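Local coordinates for uricase (Bacillus fastidiosus, PDB 4R8X), which probably catalyses the oxidation of urate, the first step of its conversion to (S)-allantoin in purine degradation, at residues V47-E52 and E97-K102; F91-C96 and T157-Q162. All blocks are in the same frame, centred on the assembly; numbering follows the deposited sequence.

Interaction 1: residues V47-E52 and E97-K102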
ATOM      1  N   VAL D  47      21.130  -7.537  -0.014  1.00 11.81           N
ATOM      2  CA  VAL D  47      22.349  -8.275  -0.344  1.00 11.62           C
ATOM      3  C   VAL D  47      22.044  -9.735  -0.603  1.00 12.04           C
ATOM      4  O   VAL D  47      21.262 -10.346   0.122  1.00 12.73           O
ATOM      5  CB  VAL D  47      23.424  -8.160   0.773  1.00 12.45           C
ATOM      6  CG1 VAL D  47      22.886  -8.615   2.135  1.00 13.90           C
ATOM      7  CG2 VAL D  47      24.689  -8.934   0.391  1.00 12.84           C
ATOM      8  N   ALA D  48      22.650 -10.282  -1.658  1.00 11.28           N
ATOM      9  CA  ALA D  48      22.548 -11.699  -1.967  1.00 11.22           C
ATOM     10  C   ALA D  48      23.950 -12.276  -2.080  1.00 11.14           C
ATOM     11  O   ALA D  48      24.804 -11.696  -2.761  1.00 12.16           O
ATOM     12  CB  ALA D  48      21.788 -11.911  -3.271  1.00 12.79           C
ATOM     13  N   LEU D  49      24.184 -13.396  -1.398  1.00 11.04           N
ATOM     14  CA  LEU D  49      25.455 -14.114  -1.494  1.00 11.46           C
ATOM     15  C   LEU D  49      25.289 -15.320  -2.411  1.00 11.40           C
ATOM     16  O   LEU D  49      24.265 -15.991  -2.393  1.00 12.07           O
ATOM     17  CB  LEU D  49      25.908 -14.570  -0.107  1.00 12.97           C
ATOM     18  CG  LEU D  49      25.973 -13.517   0.997  1.00 13.60           C
ATOM     19  CD1 LEU D  49      26.691 -14.099   2.203  1.00 13.99           C
ATOM     20  CD2 LEU D  49      26.656 -12.237   0.534  1.00 13.78           C
ATOM     21  N   LYS D  50      26.314 -15.607  -3.207  1.00 11.94           N
ATOM     22  CA  LYS D  50      26.280 -16.728  -4.144  1.00 12.03           C
ATOM     23  C   LYS D  50      27.566 -17.528  -4.094  1.00 13.05           C
ATOM     24  O   LYS D  50      28.640 -16.994  -3.803  1.00 14.25           O
ATOM     25  CB  LYS D  50      26.096 -16.232  -5.579  1.00 13.91           C
ATOM     26  CG  LYS D  50      24.798 -15.492  -5.842  1.00 15.42           C
ATOM     27  CD  LYS D  50      24.772 -14.921  -7.254  1.00 16.93           C
ATOM     28  CE  LYS D  50      23.482 -14.152  -7.519  1.00 17.59           C
ATOM     29  NZ  LYS D  50      23.442 -13.632  -8.915  1.00 18.12           N
ATOM     30  N   GLY D  51      27.448 -18.812  -4.401  1.00 14.65           N
ATOM     31  CA  GLY D  51      28.609 -19.668  -4.545  1.00 15.43           C
ATOM     32  C   GLY D  51      28.234 -21.130  -4.526  1.00 15.21           C
ATOM     33  O   GLY D  51      27.339 -21.538  -3.796  1.00 13.89           O
ATOM     34  N   GLU D  52      28.932 -21.927  -5.326  1.00 17.22           N
ATOM     35  CA  GLU D  52      28.670 -23.358  -5.386  1.00 17.09           C
ATOM     36  C   GLU D  52      28.804 -24.014  -4.012  1.00 16.69           C
ATOM     37  O   GLU D  52      28.165 -25.029  -3.738  1.00 17.09           O
ATOM     38  CB  GLU D  52      29.620 -24.033  -6.379  1.00 18.17           C
ATOM     39  CG  GLU D  52      31.093 -23.776  -6.084  0.52 20.35           C
ATOM     40  CD  GLU D  52      32.021 -24.658  -6.901  0.25 21.78           C
ATOM     41  OE1 GLU D  52      31.632 -25.803  -7.220  0.28 22.39           O
ATOM     42  OE2 GLU D  52      33.141 -24.208  -7.223  0.36 22.41           O
ATOM     43  N   GLU D  97      32.912  -6.010  -2.617  1.00 12.79           N
ATOM     44  CA  GLU D  97      34.315  -6.417  -2.586  1.00 13.20           C
ATOM     45  C   GLU D  97      34.723  -6.801  -1.175  1.00 14.57           C
ATOM     46  O   GLU D  97      35.470  -7.763  -0.976  1.00 14.76           O
ATOM     47  CB  GLU D  97      35.189  -5.304  -3.152  1.00 14.45           C
ATOM     48  CG  GLU D  97      35.019  -5.206  -4.658  1.00 15.20           C
ATOM     49  CD  GLU D  97      35.628  -3.971  -5.292  1.00 17.08           C
ATOM     50  OE1 GLU D  97      35.933  -2.988  -4.582  1.00 19.06           O
ATOM     51  OE2 GLU D  97      35.797  -3.993  -6.528  1.00 17.04           O
ATOM     52  N   ALA D  98      34.210  -6.069  -0.191  1.00 14.63           N
ATOM     53  CA  ALA D  98      34.523  -6.352   1.205  1.00 14.42           C
ATOM     54  C   ALA D  98      34.004  -7.729   1.627  1.00 14.29           C
ATOM     55  O   ALA D  98      34.713  -8.483   2.302  1.00 13.99           O
ATOM     56  CB  ALA D  98      33.951  -5.263   2.103  1.00 14.23           C
ATOM     57  N   PHE D  99      32.771  -8.059   1.238  1.00 14.16           N
ATOM     58  CA  PHE D  99      32.233  -9.389   1.520  1.00 14.21           C
ATOM     59  C   PHE D  99      33.143 -10.471   0.924  1.00 15.17           C
ATOM     60  O   PHE D  99      33.466 -11.459   1.588  1.00 15.55           O
ATOM     61  CB  PHE D  99      30.817  -9.548   0.940  1.00 13.13           C
ATOM     62  CG  PHE D  99      29.696  -9.157   1.873  1.00 13.47           C
ATOM     63  CD1 PHE D  99      29.468  -9.849   3.045  1.00 13.77           C
ATOM     64  CD2 PHE D  99      28.825  -8.137   1.525  1.00 12.26           C
ATOM     65  CE1 PHE D  99      28.411  -9.510   3.879  1.00 13.66           C
ATOM     66  CE2 PHE D  99      27.761  -7.791   2.344  1.00 12.13           C
ATOM     67  CZ  PHE D  99      27.560  -8.474   3.531  1.00 13.79           C
ATOM     68  N   LEU D 100      33.557 -10.283  -0.330  1.00 15.09           N
ATOM     69  CA  LEU D 100      34.400 -11.274  -0.999  1.00 14.71           C
ATOM     70  C   LEU D 100      35.763 -11.406  -0.334  1.00 16.05           C
ATOM     71  O   LEU D 100      36.329 -12.503  -0.291  1.00 16.19           O
ATOM     72  CB  LEU D 100      34.543 -10.948  -2.481  1.00 14.42           C
ATOM     73  CG  LEU D 100      33.275 -11.187  -3.306  1.00 15.53           C
ATOM     74  CD1 LEU D 100      33.432 -10.637  -4.707  1.00 16.05           C
ATOM     75  CD2 LEU D 100      32.919 -12.674  -3.334  1.00 16.21           C
ATOM     76  N   ALA D 101      36.285 -10.305   0.196  1.00 15.40           N
ATOM     77  CA  ALA D 101      37.582 -10.346   0.865  1.00 16.90           C
ATOM     78  C   ALA D 101      37.466 -11.100   2.176  1.00 16.39           C
ATOM     79  O   ALA D 101      38.390 -11.810   2.581  1.00 18.55           O
ATOM     80  CB  ALA D 101      38.104  -8.941   1.106  1.00 18.22           C
ATOM     81  N   LYS D 102      36.326 -10.940   2.846  1.00 15.69           N
ATOM     82  CA  LYS D 102      36.122 -11.554   4.154  1.00 16.51           C
ATOM     83  C   LYS D 102      35.815 -13.051   4.056  1.00 17.27           C
ATOM     84  O   LYS D 102      36.269 -13.831   4.881  1.00 18.06           O
ATOM     85  CB  LYS D 102      35.002 -10.829   4.906  1.00 17.86           C
ATOM     86  CG  LYS D 102      34.723 -11.369   6.288  1.00 19.12           C
ATOM     87  CD  LYS D 102      35.956 -11.322   7.154  1.00 20.47           C
ATOM     88  CE  LYS D 102      35.603 -11.670   8.586  1.00 22.40           C
ATOM     89  NZ  LYS D 102      36.802 -11.542   9.449  1.00 23.83           N
TER
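The phenyl ring of Phe99 takes Leu49 over one of its faces, with CD2 of Leu49 4.5 Å from CD1 of Phe99, while Val47 comes in obliquely, its CG2 3.8 Å from CE2 of Phe99, the closest touch between the two segments. The Val47 methyl that meets the ring is the one anti to the backbone N; the other, CG1, sits between N and the carbonyl carbon. Val47 points at the helix from its CB, whereas Leu49 leaves the strand at an angle and reaches the ring only with the tip of its side chain; Ala48 between them packs on Phe298 of the second subunit. With chi1 at -52°, the Leu49 chain swings its CD2 branch over the ring. Aromatic cover comes from Phe75 of helix 69-82, which stacks with Phe99, and the side chain of Val109, on the adjoining strand 108-125, also touches that of Phe99. The three touching residues are buried and meet through apolar groups alone, while Leu100 O adds a hydrogen bond to NH2 of Arg152. Such packing of a helix against one side of an antiparallel sheet belongs to the tunnelling (T-) fold of the uricase family, in which helices 69-82 and 88-102 cover strands including 40-50 and 108-125.

Interaction 2: residues F91-C96 and T157-Q162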
ATOM      1  N   PHE D  91      29.450   2.943  -2.960  1.00 11.87           N
ATOM      2  CA  PHE D  91      29.221   2.210  -1.729  1.00 13.04           C
ATOM      3  C   PHE D  91      28.907   0.733  -1.975  1.00 12.54           C
ATOM      4  O   PHE D  91      29.455  -0.133  -1.305  1.00 13.30           O
ATOM      5  CB  PHE D  91      28.096   2.847  -0.922  1.00 12.65           C
ATOM      6  CG  PHE D  91      27.783   2.111   0.348  1.00 12.58           C
ATOM      7  CD1 PHE D  91      28.749   1.972   1.335  1.00 13.43           C
ATOM      8  CD2 PHE D  91      26.533   1.537   0.546  1.00 13.84           C
ATOM      9  CE1 PHE D  91      28.475   1.281   2.504  1.00 13.40           C
ATOM     10  CE2 PHE D  91      26.245   0.853   1.710  1.00 13.69           C
ATOM     11  CZ  PHE D  91      27.214   0.723   2.700  1.00 13.51           C
ATOM     12  N   LEU D  92      28.041   0.442  -2.946  1.00 11.54           N
ATOM     13  CA  LEU D  92      27.664  -0.937  -3.217  1.00 11.71           C
ATOM     14  C   LEU D  92      28.861  -1.774  -3.678  1.00 12.68           C
ATOM     15  O   LEU D  92      29.030  -2.913  -3.239  1.00 12.71           O
ATOM     16  CB  LEU D  92      26.524  -1.002  -4.243  1.00 12.22           C
ATOM     17  CG  LEU D  92      25.203  -0.344  -3.834  1.00 12.80           C
ATOM     18  CD1 LEU D  92      24.134  -0.746  -4.833  1.00 13.68           C
ATOM     19  CD2 LEU D  92      24.780  -0.693  -2.396  1.00 14.04           C
ATOM     20  N   GLN D  93      29.692  -1.215  -4.550  1.00 12.61           N
ATOM     21  CA  GLN D  93      30.858  -1.978  -4.986  1.00 12.90           C
ATOM     22  C   GLN D  93      31.833  -2.219  -3.834  1.00 13.94           C
ATOM     23  O   GLN D  93      32.378  -3.310  -3.704  1.00 14.50           O
ATOM     24  CB  GLN D  93      31.581  -1.309  -6.150  1.00 14.42           C
ATOM     25  CG  GLN D  93      32.707  -2.173  -6.678  1.00 15.62           C
ATOM     26  CD  GLN D  93      33.287  -1.653  -7.962  1.00 15.94           C
ATOM     27  OE1 GLN D  93      32.674  -0.844  -8.656  1.00 15.44           O
ATOM     28  NE2 GLN D  93      34.483  -2.113  -8.292  1.00 16.42           N
ATOM     29  N   TYR D  94      32.028  -1.194  -3.006  1.00 13.69           N
ATOM     30  CA  TYR D  94      32.849  -1.277  -1.804  1.00 13.17           C
ATOM     31  C   TYR D  94      32.405  -2.438  -0.915  1.00 13.35           C
ATOM     32  O   TYR D  94      33.222  -3.246  -0.463  1.00 14.34           O
ATOM     33  CB  TYR D  94      32.772   0.066  -1.068  1.00 14.10           C
ATOM     34  CG  TYR D  94      33.384   0.152   0.317  1.00 14.54           C
ATOM     35  CD1 TYR D  94      34.758   0.041   0.513  1.00 15.23           C
ATOM     36  CD2 TYR D  94      32.586   0.438   1.424  1.00 16.12           C
ATOM     37  CE1 TYR D  94      35.303   0.167   1.781  1.00 15.43           C
ATOM     38  CE2 TYR D  94      33.124   0.559   2.684  1.00 17.47           C
ATOM     39  CZ  TYR D  94      34.478   0.424   2.862  1.00 17.40           C
ATOM     40  OH  TYR D  94      35.009   0.555   4.123  1.00 18.44           O
ATOM     41  N   VAL D  95      31.103  -2.532  -0.670  1.00 12.79           N
ATOM     42  CA  VAL D  95      30.550  -3.600   0.167  1.00 12.93           C
ATOM     43  C   VAL D  95      30.683  -4.991  -0.455  1.00 12.14           C
ATOM     44  O   VAL D  95      31.065  -5.935   0.233  1.00 13.34           O
ATOM     45  CB  VAL D  95      29.083  -3.305   0.547  1.00 13.95           C
ATOM     46  CG1 VAL D  95      28.435  -4.505   1.243  1.00 14.75           C
ATOM     47  CG2 VAL D  95      29.002  -2.065   1.438  1.00 15.27           C
ATOM     48  N   CYS D  96      30.365  -5.109  -1.745  1.00 12.72           N
ATOM     49  CA  CYS D  96      30.534  -6.370  -2.469  1.00 12.91           C
ATOM     50  C   CYS D  96      31.957  -6.889  -2.343  1.00 12.75           C
ATOM     51  O   CYS D  96      32.181  -8.060  -2.033  1.00 13.19           O
ATOM     52  CB  CYS D  96      30.235  -6.171  -3.956  1.00 14.67           C
ATOM     53  SG  CYS D  96      28.499  -5.956  -4.404  1.00 15.00           S
ATOM     54  N   THR D 157      38.832  -9.969  -8.692  1.00 16.71           N
ATOM     55  CA  THR D 157      37.378  -9.870  -8.798  1.00 16.94           C
ATOM     56  C   THR D 157      36.999  -8.987  -9.978  1.00 16.77           C
ATOM     57  O   THR D 157      37.822  -8.227 -10.491  1.00 18.55           O
ATOM     58  CB  THR D 157      36.723  -9.269  -7.527  1.00 17.09           C
ATOM     59  OG1 THR D 157      37.208  -7.936  -7.314  1.00 18.01           O
ATOM     60  CG2 THR D 157      37.006 -10.119  -6.299  1.00 17.47           C
ATOM     61  N   GLU D 158      35.743  -9.077 -10.396  1.00 15.03           N
ATOM     62  CA  GLU D 158      35.232  -8.244 -11.477  1.00 15.88           C
ATOM     63  C   GLU D 158      33.766  -7.892 -11.232  1.00 14.59           C
ATOM     64  O   GLU D 158      33.013  -8.670 -10.635  1.00 15.09           O
ATOM     65  CB  GLU D 158      35.385  -8.939 -12.837  1.00 17.36           C
ATOM     66  CG  GLU D 158      34.474 -10.154 -13.042  1.00 19.85           C
ATOM     67  CD  GLU D 158      34.638 -10.796 -14.417  1.00 22.05           C
ATOM     68  OE1 GLU D 158      33.990 -11.834 -14.672  1.00 24.09           O
ATOM     69  OE2 GLU D 158      35.418 -10.269 -15.239  1.00 23.76           O
ATOM     70  N   VAL D 159      33.375  -6.713 -11.700  1.00 14.76           N
ATOM     71  CA  VAL D 159      31.972  -6.316 -11.689  1.00 14.17           C
ATOM     72  C   VAL D 159      31.250  -7.038 -12.814  1.00 15.05           C
ATOM     73  O   VAL D 159      31.637  -6.917 -13.979  1.00 17.74           O
ATOM     74  CB  VAL D 159      31.839  -4.808 -11.886  1.00 14.03           C
ATOM     75  CG1 VAL D 159      30.372  -4.416 -12.062  1.00 14.48           C
ATOM     76  CG2 VAL D 159      32.467  -4.084 -10.707  1.00 15.58           C
ATOM     77  N   VAL D 160      30.245  -7.832 -12.469  1.00 13.58           N
ATOM     78  CA  VAL D 160      29.501  -8.568 -13.487  1.00 15.44           C
ATOM     79  C   VAL D 160      28.152  -7.930 -13.789  1.00 16.02           C
ATOM     80  O   VAL D 160      27.537  -8.230 -14.804  1.00 17.64           O
ATOM     81  CB  VAL D 160      29.357 -10.073 -13.145  1.00 15.42           C
ATOM     82  CG1 VAL D 160      30.725 -10.766 -13.181  1.00 15.72           C
ATOM     83  CG2 VAL D 160      28.687 -10.256 -11.806  1.00 16.50           C
ATOM     84  N   GLU D 161      27.694  -7.040 -12.911  1.00 15.75           N
ATOM     85  CA  GLU D 161      26.559  -6.180 -13.236  1.00 16.00           C
ATOM     86  C   GLU D 161      26.701  -4.842 -12.529  1.00 14.78           C
ATOM     87  O   GLU D 161      27.033  -4.800 -11.355  1.00 13.74           O
ATOM     88  CB  GLU D 161      25.218  -6.816 -12.859  1.00 17.07           C
ATOM     89  CG  GLU D 161      24.042  -5.859 -13.128  1.00 19.74           C
ATOM     90  CD  GLU D 161      22.670  -6.495 -12.999  1.00 22.86           C
ATOM     91  OE1 GLU D 161      22.584  -7.710 -12.720  1.00 23.66           O
ATOM     92  OE2 GLU D 161      21.669  -5.768 -13.192  1.00 24.70           O
ATOM     93  N   GLN D 162      26.456  -3.758 -13.257  1.00 13.49           N
ATOM     94  CA  GLN D 162      26.371  -2.428 -12.667  1.00 12.62           C
ATOM     95  C   GLN D 162      25.144  -1.730 -13.240  1.00 11.97           C
ATOM     96  O   GLN D 162      24.975  -1.677 -14.454  1.00 13.41           O
ATOM     97  CB  GLN D 162      27.642  -1.618 -12.938  1.00 13.92           C
ATOM     98  CG  GLN D 162      27.727  -0.279 -12.215  1.00 14.87           C
ATOM     99  CD  GLN D 162      28.943   0.516 -12.649  1.00 14.99           C
ATOM    100  OE1 GLN D 162      29.043   0.917 -13.803  1.00 16.04           O
ATOM    101  NE2 GLN D 162      29.883   0.729 -11.731  1.00 15.30           N
TER
HETATM  102  O   HOH W   1      30.302   0.651  -8.799  1.00 18.22           O
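One water joins Gln93 to Gln162: it donates to OE1 of Gln93 at 2.8 Å and accepts from NE2 of Gln162 at 3.0 Å. The two bonds meet at the water oxygen at about 101°, close to tetrahedral. The bridge spans a gap that the amides do not close themselves, as OE1 of Gln93 and NE2 of Gln162 stay 4.4 Å apart. Each amide has another partner: NE2 of Gln93 bonds Glu97 OE2, one helical turn further on, and NE2 of Gln162 also bonds the backbone oxygen of Gln211. With the water at one end and the Glu97 carboxylate at the other, the Gln93 amide is fixed in its rotation. CG of Gln93 stands anti to the backbone N (chi1 -175°) and the chain runs out extended, which carries the amide across to the strand. There a methyl of Val159 lies over the amide's flat face, CG2 standing 3.7 Å from NE2 of Gln93 and 3.8 Å from its CD, and the two side chains cross at about a right angle. CG2 is the Val159 methyl beside the backbone N. Val159 also touches Gln211, and Lys215 packs on Gln93, so the loop holding them flanks the contact. Just beyond Val159 the chain turns a corner, where Val160 and Glu161 both face Glu149 in a classic beta bulge. The contact thus fastens helix 88-102 of the T-fold to the bulged start of strand 156-173, away from the predicted urate site.

Overall arrangement
From the N terminus, strand 40-50 leads into a largely helical excursion through helix 69-82 to helix 88-102, whose last turns return to the strand and close that loop in interaction 1. The chain then enters strand 108-125 and, after strand 143-153, hairpins into strand 156-173; interaction 2 closes this second, mostly beta, loop on the middle of the same helix. Because 91-96 precedes 97-102, the two loops cross. Their centres lie about 10 Å apart, and they adjoin where CD1 of Leu100 packs 3.9 Å from CG2 of Thr157. Helix 88-102 is therefore tied at successive turns to two strands of one antiparallel sheet.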